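Local coordinates for designed helical repeat protein (Synthetic construct, PDB 5CWF) that is of no known natural function but was designed computationally as a compact stack of helical repeats to explore the range of repeat-protein architectures, at residues I76-A79 with A80-V84; N112-D115 with E116-R119; N157-D160 with E161-R164. One frame throughout, in Å; residues are numbered along the deposited sequence. Where two conformers were deposited one is given.

Interaction 1 (I76-A79 with A80-V84)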
ATOM      1  N   ILE A  76       5.018  -4.211   3.638  0.55 23.43           N
ATOM      2  CA  ILE A  76       4.428  -3.753   2.391  0.55 23.20           C
ATOM      3  C   ILE A  76       3.084  -4.450   2.187  0.55 23.02           C
ATOM      4  O   ILE A  76       2.106  -3.804   1.809  0.55 23.46           O
ATOM      5  CB  ILE A  76       5.378  -3.979   1.193  0.55 24.17           C
ATOM      6  CG1 ILE A  76       6.515  -2.961   1.257  0.55 25.15           C
ATOM      7  CG2 ILE A  76       4.654  -3.791  -0.128  0.55 23.74           C
ATOM      8  CD1 ILE A  76       7.714  -3.299   0.362  0.55 26.82           C
ATOM      9  N   ALA A  77       3.023  -5.758   2.438  1.00 23.10           N
ATOM     10  CA  ALA A  77       1.759  -6.477   2.296  1.00 25.33           C
ATOM     11  C   ALA A  77       0.712  -5.909   3.264  1.00 26.29           C
ATOM     12  O   ALA A  77      -0.463  -5.704   2.902  1.00 24.53           O
ATOM     13  CB  ALA A  77       1.960  -7.969   2.538  1.00 25.00           C
ATOM     14  N   ARG A  78       1.124  -5.614   4.493  1.00 26.17           N
ATOM     15  CA  ARG A  78       0.172  -5.035   5.440  1.00 28.18           C
ATOM     16  C   ARG A  78      -0.304  -3.666   4.977  1.00 25.37           C
ATOM     17  O   ARG A  78      -1.505  -3.351   5.079  1.00 24.93           O
ATOM     18  CB  ARG A  78       0.757  -4.911   6.846  1.00 31.08           C
ATOM     19  CG  ARG A  78      -0.230  -4.187   7.786  1.00 38.00           C
ATOM     20  CD  ARG A  78       0.218  -4.058   9.232  1.00 39.15           C
ATOM     21  NE  ARG A  78      -0.677  -3.124   9.915  1.00 37.88           N
ATOM     22  CZ  ARG A  78      -1.883  -3.413  10.393  1.00 39.81           C
ATOM     23  NH1 ARG A  78      -2.372  -4.651  10.336  1.00 41.07           N
ATOM     24  NH2 ARG A  78      -2.597  -2.447  10.958  1.00 36.44           N
ATOM     25  N   ALA A  79       0.623  -2.840   4.502  1.00 24.24           N
ATOM     26  CA  ALA A  79       0.266  -1.501   4.036  1.00 25.11           C
ATOM     27  C   ALA A  79      -0.728  -1.611   2.909  1.00 27.49           C
ATOM     28  O   ALA A  79      -1.708  -0.861   2.870  1.00 25.68           O
ATOM     29  CB  ALA A  79       1.462  -0.737   3.594  1.00 23.13           C
ATOM     30  N   ALA A  80      -0.483  -2.547   1.991  1.00 24.63           N
ATOM     31  CA  ALA A  80      -1.388  -2.739   0.868  1.00 24.79           C
ATOM     32  C   ALA A  80      -2.787  -3.124   1.345  1.00 25.69           C
ATOM     33  O   ALA A  80      -3.777  -2.531   0.915  1.00 31.28           O
ATOM     34  CB  ALA A  80      -0.849  -3.796  -0.078  1.00 27.10           C
ATOM     35  N   ALA A  81      -2.872  -4.107   2.235  1.00 24.75           N
ATOM     36  CA  ALA A  81      -4.165  -4.566   2.734  1.00 23.71           C
ATOM     37  C   ALA A  81      -4.902  -3.432   3.461  1.00 26.23           C
ATOM     38  O   ALA A  81      -6.125  -3.287   3.316  1.00 25.77           O
ATOM     39  CB  ALA A  81      -4.000  -5.772   3.641  1.00 23.50           C
ATOM     40  N   GLU A  82      -4.183  -2.624   4.236  1.00 24.68           N
ATOM     41  CA  GLU A  82      -4.845  -1.550   4.980  1.00 24.21           C
ATOM     42  C   GLU A  82      -5.297  -0.425   4.031  1.00 24.25           C
ATOM     43  O   GLU A  82      -6.326   0.214   4.278  1.00 25.58           O
ATOM     44  CB  GLU A  82      -3.918  -1.018   6.065  1.00 24.16           C
ATOM     45  CG  GLU A  82      -3.623  -2.051   7.178  1.00 29.22           C
ATOM     46  CD  GLU A  82      -4.863  -2.562   7.918  1.00 33.60           C
ATOM     47  OE1 GLU A  82      -5.662  -1.738   8.416  1.00 35.95           O
ATOM     48  OE2 GLU A  82      -5.061  -3.804   7.973  1.00 34.11           O
ATOM     49  N   ILE A  83      -4.535  -0.181   2.964  1.00 26.08           N
ATOM     50  CA  ILE A  83      -4.936   0.782   1.933  1.00 28.00           C
ATOM     51  C   ILE A  83      -6.251   0.341   1.302  1.00 27.89           C
ATOM     52  O   ILE A  83      -7.168   1.152   1.097  1.00 26.92           O
ATOM     53  CB  ILE A  83      -3.842   0.921   0.844  1.00 26.54           C
ATOM     54  CG1 ILE A  83      -2.652   1.710   1.368  1.00 23.63           C
ATOM     55  CG2 ILE A  83      -4.368   1.618  -0.387  1.00 28.01           C
ATOM     56  CD1 ILE A  83      -1.416   1.643   0.467  1.00 25.13           C
ATOM     57  N   VAL A  84      -6.353  -0.950   0.989  1.00 26.29           N
ATOM     58  CA  VAL A  84      -7.585  -1.458   0.389  1.00 26.16           C
ATOM     59  C   VAL A  84      -8.731  -1.359   1.384  1.00 26.06           C
ATOM     60  O   VAL A  84      -9.832  -0.971   0.994  1.00 28.23           O
ATOM     61  CB  VAL A  84      -7.447  -2.912  -0.124  1.00 32.14           C
ATOM     62  CG1 VAL A  84      -8.746  -3.352  -0.827  1.00 29.28           C
ATOM     63  CG2 VAL A  84      -6.310  -3.011  -1.122  1.00 32.40           C
TER
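Arg78 and Glu82 meet one turn apart on helix 70-89, flat group over flat group. Their guanidinium and carboxylate planes are only 12° apart, and CG of Glu82 sits over the centre of the guanidinium, 3.9 Å from CZ of Arg78. The charges attract in this stack, but no N-H points at the carboxylate: OE2 of Glu82 lies well out of the guanidinium plane, and its 3.7 Å to NH1 of Arg78 makes a long salt bridge. Arg78 gets there by an extended chain with CG opposite the backbone N (chi1 175°), while Glu82 folds back at chi2 (-59°) to bring its carboxylate over the arginine. The glutamate has stronger company elsewhere, since its OE1 pairs with Arg133 and its OE2 with Arg33, and together with Glu85 it belongs to a calcium site.

Beneath this polar pair the contact is small and dense. The carbonyl oxygen of Ala79 takes the N-H of Ile83 at 2.9 Å, and the same oxygen has CG1 of Ile83 only 3.1 Å away, so CG1 lies against the carbonyl that the residue's own N-H is bonded to. Three residues earlier, Ala80 N reaches Ile76 O at 2.9 Å, with the methyl CB of Ala80 3.5 Å from that oxygen. The alanines keep these flanks thin: Ala80 can meet Val61 of helix 48-67, and Ala77 meets Glu30 of helix 25-44. Ile83, on a bulkier flank, reaches Met99 and Leu102 of helix 93-111 and Val129 of helix 115-134. Regular i to i+4 backbone bonds, a stacked i to i+4 Arg-Glu pair on the outside and alanine and isoleucine facing inward make this an amphipathic alpha-helix in the middle of a stacked helical repeat fold.

Interaction 2 (N112-D115 with E116-R119). With CA (calcium ion), chain L.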
ATOM      1  N   ASN A 112      12.776  -0.547  -5.967  1.00 43.90           N
ATOM      2  CA  ASN A 112      14.111   0.019  -5.821  1.00 44.84           C
ATOM      3  C   ASN A 112      15.060  -0.874  -5.020  1.00 43.63           C
ATOM      4  O   ASN A 112      16.230  -0.540  -4.855  1.00 50.14           O
ATOM      5  CB  ASN A 112      14.016   1.409  -5.192  1.00 47.51           C
ATOM      6  CG  ASN A 112      13.599   2.480  -6.199  1.00 50.90           C
ATOM      7  OD1 ASN A 112      13.579   2.243  -7.410  1.00 51.72           O
ATOM      8  ND2 ASN A 112      13.248   3.656  -5.698  1.00 50.84           N
ATOM      9  N   ASN A 113      14.558  -1.993  -4.499  1.00 40.37           N
ATOM     10  CA  ASN A 113      15.416  -2.957  -3.809  1.00 45.26           C
ATOM     11  C   ASN A 113      16.171  -2.452  -2.557  1.00 47.39           C
ATOM     12  O   ASN A 113      17.260  -2.951  -2.259  1.00 47.71           O
ATOM     13  CB  ASN A 113      16.446  -3.534  -4.791  1.00 47.04           C
ATOM     14  CG  ASN A 113      16.399  -5.060  -4.856  1.00 53.41           C
ATOM     15  OD1 ASN A 113      16.329  -5.739  -3.825  1.00 46.29           O
ATOM     16  ND2 ASN A 113      16.538  -5.605  -6.066  1.00 59.21           N
ATOM     17  N   ASP A 114      15.690  -1.390  -1.914  1.00 46.45           N
ATOM     18  CA  ASP A 114      16.266  -0.936  -0.636  1.00 45.03           C
ATOM     19  C   ASP A 114      15.357  -1.261   0.575  1.00 38.21           C
ATOM     20  O   ASP A 114      14.255  -0.708   0.692  1.00 33.21           O
ATOM     21  CB  ASP A 114      16.575   0.568  -0.719  1.00 46.55           C
ATOM     22  CG  ASP A 114      17.301   1.096   0.512  1.00 53.88           C
ATOM     23  OD1 ASP A 114      16.969   0.720   1.655  1.00 57.92           O
ATOM     24  OD2 ASP A 114      18.277   1.847   0.328  1.00 56.26           O
ATOM     25  N   ASP A 115      15.789  -2.167   1.462  1.00 33.36           N
ATOM     26  CA  ASP A 115      14.922  -2.605   2.571  1.00 34.47           C
ATOM     27  C   ASP A 115      14.538  -1.501   3.554  1.00 33.63           C
ATOM     28  O   ASP A 115      13.432  -1.523   4.091  1.00 33.42           O
ATOM     29  CB  ASP A 115      15.564  -3.735   3.389  1.00 35.87           C
ATOM     30  CG  ASP A 115      15.525  -5.083   2.693  1.00 39.96           C
ATOM     31  OD1 ASP A 115      14.622  -5.326   1.869  1.00 43.82           O
ATOM     32  OD2 ASP A 115      16.370  -5.936   3.018  1.00 44.32           O
ATOM     33  N   GLU A 116      15.445  -0.569   3.828  1.00 30.82           N
ATOM     34  CA  GLU A 116      15.171   0.477   4.816  1.00 35.13           C
ATOM     35  C   GLU A 116      14.165   1.466   4.247  1.00 33.80           C
ATOM     36  O   GLU A 116      13.235   1.898   4.933  1.00 29.33           O
ATOM     37  CB  GLU A 116      16.476   1.179   5.247  1.00 34.00           C
ATOM     38  CG  GLU A 116      16.312   2.318   6.279  1.00 50.13           C
ATOM     39  CD  GLU A 116      16.408   1.835   7.722  1.00 57.05           C
ATOM     40  OE1 GLU A 116      15.846   0.758   8.024  1.00 56.96           O
ATOM     41  OE2 GLU A 116      17.057   2.529   8.549  1.00 58.64           O
ATOM     42  N   VAL A 117      14.334   1.825   2.977  1.00 31.81           N
ATOM     43  CA  VAL A 117      13.386   2.722   2.332  1.00 30.47           C
ATOM     44  C   VAL A 117      12.020   2.056   2.195  1.00 31.16           C
ATOM     45  O   VAL A 117      10.988   2.670   2.470  1.00 30.24           O
ATOM     46  CB  VAL A 117      13.921   3.175   0.954  1.00 34.05           C
ATOM     47  CG1 VAL A 117      12.846   3.895   0.148  1.00 34.58           C
ATOM     48  CG2 VAL A 117      15.144   4.058   1.158  1.00 34.03           C
ATOM     49  N   ALA A 118      12.004   0.785   1.806  1.00 30.28           N
ATOM     50  CA  ALA A 118      10.744   0.088   1.625  1.00 29.54           C
ATOM     51  C   ALA A 118       9.990   0.059   2.946  1.00 28.90           C
ATOM     52  O   ALA A 118       8.781   0.302   2.986  1.00 28.97           O
ATOM     53  CB  ALA A 118      10.982  -1.303   1.102  1.00 31.29           C
ATOM     54  N   ARG A 119      10.704  -0.216   4.035  0.64 25.46           N
ATOM     55  CA  ARG A 119      10.065  -0.263   5.345  0.64 25.99           C
ATOM     56  C   ARG A 119       9.497   1.094   5.757  0.64 25.80           C
ATOM     57  O   ARG A 119       8.399   1.167   6.301  0.64 25.83           O
ATOM     58  CB  ARG A 119      11.063  -0.731   6.400  0.64 29.05           C
ATOM     59  CG  ARG A 119      10.592  -0.496   7.832  0.64 31.23           C
ATOM     60  CD  ARG A 119      11.489  -1.196   8.861  0.64 42.35           C
ATOM     61  NE  ARG A 119      11.363  -2.652   8.819  0.64 52.04           N
ATOM     62  CZ  ARG A 119      12.050  -3.486   9.597  0.64 60.48           C
ATOM     63  NH1 ARG A 119      12.916  -3.017  10.486  0.64 62.22           N
ATOM     64  NH2 ARG A 119      11.869  -4.795   9.490  0.64 63.44           N
TER
HETATM   65 CA    CA L 208      16.794  -7.412  -2.146  0.55 31.17          CA
HETATM   66  O   HOH W   1      17.023  -8.620  -4.103  1.00 45.46           O
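Asp114 reaches forward to Val117 and Glu116 at the start of helix 115-134, with one carboxylate oxygen serving both. Val117 N gives OD1 of Asp114 a nearly straight bond, 3.1 Å with an N-H...O angle of 171°, coming from above the carboxylate plane. Glu116 N also lies 3.0 Å from OD1 of Asp114, but at a bent angle of 127°, so this second bond is weak. The carboxylate is swung into place by the first torsion of Asp114, with CG turned opposite its own N (chi1 -174°). It is flanked by a methyl: CG2 of Val117 packs 3.7 Å from CG of Asp114, the two side chains crossing at about a right angle.

The backbone then takes over. Asp114 O accepts from Ala118 N at 2.9 Å, and Asp115 O from Arg119 N at 3.0 Å, which are the first helical rungs.

A second shell steadies both aspartates. The other oxygen of Asp114, OD2, is probably hydrogen-bonded to ND2 of Asn158 in the loop between helix 138-156 and helix 160-176, while OD1 of Asp115 accepts from Asn68 ND2 and Asp69 N of the loop on the opposite flank. Farther along, Arg119 pairs through NE with Glu75 of helix 70-89. Just upstream, Asn113 takes up positive phi as the chain leaves helix 93-111, and its side chain turns outward, its OD1 binding a calcium ion at 2.4 Å. A water is also a ligand, 2.3 Å from the metal, and the carbonyl oxygen of Asn67 is another.

Chemically, an aspartate at the N-cap satisfies helix N-H groups that have no preceding carbonyl to bond to, and its carboxylate, sitting at the positive end of the helix dipole, is probably favoured in its ionised form.

Interaction 3 (N157-D160 with E161-R164). With CA (calcium ion), chain J.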
ATOM      1  N   ASN A 157      13.180   9.496  -4.423  1.00 35.50           N
ATOM      2  CA  ASN A 157      14.502   9.938  -4.009  1.00 35.10           C
ATOM      3  C   ASN A 157      15.228   8.935  -3.111  1.00 33.83           C
ATOM      4  O   ASN A 157      16.300   9.250  -2.586  1.00 35.11           O
ATOM      5  CB  ASN A 157      14.400  11.270  -3.269  1.00 38.05           C
ATOM      6  CG  ASN A 157      13.917  12.393  -4.156  1.00 45.55           C
ATOM      7  OD1 ASN A 157      14.192  12.414  -5.355  1.00 51.32           O
ATOM      8  ND2 ASN A 157      13.244  13.366  -3.562  1.00 40.75           N
ATOM      9  N   ASN A 158      14.640   7.753  -2.923  1.00 36.78           N
ATOM     10  CA  ASN A 158      15.196   6.725  -2.040  1.00 39.44           C
ATOM     11  C   ASN A 158      15.578   7.327  -0.682  1.00 39.40           C
ATOM     12  O   ASN A 158      16.689   7.172  -0.212  1.00 42.13           O
ATOM     13  CB  ASN A 158      16.398   6.026  -2.696  1.00 47.28           C
ATOM     14  CG  ASN A 158      16.523   4.564  -2.272  1.00 55.69           C
ATOM     15  OD1 ASN A 158      15.539   3.807  -2.274  1.00 54.52           O
ATOM     16  ND2 ASN A 158      17.724   4.168  -1.884  1.00 62.34           N
ATOM     17  N   ASP A 159      14.647   8.074  -0.100  1.00 36.86           N
ATOM     18  CA  ASP A 159      14.925   8.930   1.054  1.00 38.49           C
ATOM     19  C   ASP A 159      14.177   8.431   2.299  1.00 36.35           C
ATOM     20  O   ASP A 159      13.029   8.829   2.542  1.00 35.49           O
ATOM     21  CB  ASP A 159      14.545  10.370   0.702  1.00 41.66           C
ATOM     22  CG  ASP A 159      14.878  11.365   1.796  1.00 45.99           C
ATOM     23  OD1 ASP A 159      15.282  10.959   2.906  1.00 41.69           O
ATOM     24  OD2 ASP A 159      14.729  12.576   1.528  1.00 48.72           O
ATOM     25  N   ASP A 160      14.824   7.559   3.068  1.00 32.60           N
ATOM     26  CA  ASP A 160      14.176   6.932   4.227  1.00 31.99           C
ATOM     27  C   ASP A 160      13.990   7.929   5.368  1.00 35.52           C
ATOM     28  O   ASP A 160      13.015   7.850   6.107  1.00 37.70           O
ATOM     29  CB  ASP A 160      14.973   5.698   4.727  1.00 41.23           C
ATOM     30  CG  ASP A 160      16.472   5.974   4.983  1.00 44.33           C
ATOM     31  OD1 ASP A 160      17.162   6.529   4.108  1.00 38.95           O
ATOM     32  OD2 ASP A 160      16.978   5.593   6.062  1.00 46.74           O
ATOM     33  N   GLU A 161      14.905   8.888   5.492  1.00 36.30           N
ATOM     34  CA  GLU A 161      14.811   9.883   6.554  1.00 37.31           C
ATOM     35  C   GLU A 161      13.552  10.747   6.364  1.00 37.10           C
ATOM     36  O   GLU A 161      12.794  11.013   7.306  1.00 37.30           O
ATOM     37  CB  GLU A 161      16.092  10.740   6.595  1.00 42.30           C
ATOM     38  CG  GLU A 161      17.349   9.985   7.098  1.00 48.72           C
ATOM     39  CD  GLU A 161      18.081   9.160   6.021  1.00 50.09           C
ATOM     40  OE1 GLU A 161      17.783   9.331   4.814  1.00 51.56           O
ATOM     41  OE2 GLU A 161      18.983   8.352   6.387  1.00 43.45           O
ATOM     42  N   THR A 162      13.315  11.179   5.134  1.00 36.72           N
ATOM     43  CA  THR A 162      12.133  11.987   4.841  1.00 36.48           C
ATOM     44  C   THR A 162      10.851  11.161   5.002  1.00 34.38           C
ATOM     45  O   THR A 162       9.849  11.659   5.502  1.00 34.40           O
ATOM     46  CB  THR A 162      12.237  12.590   3.424  1.00 36.58           C
ATOM     47  OG1 THR A 162      13.374  13.457   3.382  1.00 38.73           O
ATOM     48  CG2 THR A 162      10.997  13.387   3.063  1.00 36.28           C
ATOM     49  N   ALA A 163      10.894   9.889   4.627  1.00 32.64           N
ATOM     50  CA  ALA A 163       9.720   9.036   4.839  1.00 30.69           C
ATOM     51  C   ALA A 163       9.329   9.000   6.327  1.00 31.19           C
ATOM     52  O   ALA A 163       8.149   9.148   6.682  1.00 30.58           O
ATOM     53  CB  ALA A 163       9.988   7.638   4.321  1.00 28.98           C
ATOM     54  N   ARG A 164      10.315   8.851   7.204  1.00 32.40           N
ATOM     55  CA  ARG A 164      10.031   8.796   8.639  1.00 33.01           C
ATOM     56  C   ARG A 164       9.432  10.108   9.142  1.00 34.40           C
ATOM     57  O   ARG A 164       8.549  10.101   9.988  1.00 34.21           O
ATOM     58  CB  ARG A 164      11.297   8.438   9.437  1.00 34.35           C
ATOM     59  CG  ARG A 164      11.647   6.950   9.349  1.00 40.32           C
ATOM     60  CD  ARG A 164      12.766   6.544  10.345  1.00 37.15           C
ATOM     61  NE  ARG A 164      14.062   7.120  10.027  1.00 46.45           N
ATOM     62  CZ  ARG A 164      15.012   6.539   9.293  1.00 48.47           C
ATOM     63  NH1 ARG A 164      14.881   5.306   8.820  1.00 47.65           N
ATOM     64  NH2 ARG A 164      16.127   7.193   9.074  1.00 49.80           N
TER
HETATM   65 CA    CA J 206      19.345   7.416   3.963  0.81 31.46          CA
HETATM   66  O   HOH W   2      18.552   8.345   1.942  1.00 38.63           O
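Asp159 closes tightly on Thr162. OD1 of Asp159 takes the N-H of Thr162 at 3.0 Å, a straight bond of 166° that arrives from above the carboxylate plane, and the cap rests on it. OG1 of the same threonine, beside its own backbone N (chi1 -62°), stands 2.5 Å from OD2 of Asp159; this is shorter than a normal hydrogen bond, and its exact length is doubtful. Behind them Asp159 O closes the first helical turn with Ala163 N at 3.2 Å, and Ala163 packs on Ile121 and Glu120 of helix 115-134.

The other side is looser, and there the exposed Glu161 and a calcium ion lie. Asp160 has CG wedged between its backbone N and carbonyl carbon, the crowded position (chi1 52°), and lies side by side with Glu161. OD1 of Asp160 binds the calcium at 2.4 Å, and Glu161 chelates the same ion through OE1 and OE2, each 2.6 Å away. A water on the ion also donates to the carbonyl oxygen of Asn158. Arg164 adds only a weak bond from NH1 to OD2 of Asp160, 3.5 Å long, within a salt bridge.

Asn158, with positive phi, is the C-prime residue of a Schellman motif that ends helix 138-156, and Asp159 at once N-caps helix 160-176: a tight turn between consecutive antiparallel helices of a repeat protein.

Interactions 2 and 3 are both aspartate N-caps, on helices 115-134 and 160-176, with another helix between them in the chain. Their centres are 10 Å apart and they touch directly: CG2 of Val117 packs 3.5 Å from OD1 of Asn158, and Glu116 OE2 forms a long, weak ion pair with NH1 of Arg164. Interaction 1 lies deeper, its centre about 4 Å from the centre of the chain, and joins interaction 2 through CD1 of Ile76 against CB of Ala118 at 3.9 Å, while its nearest atoms to interaction 3 are about 11 Å away. Each contact contributes at least one residue to a calcium site of its own.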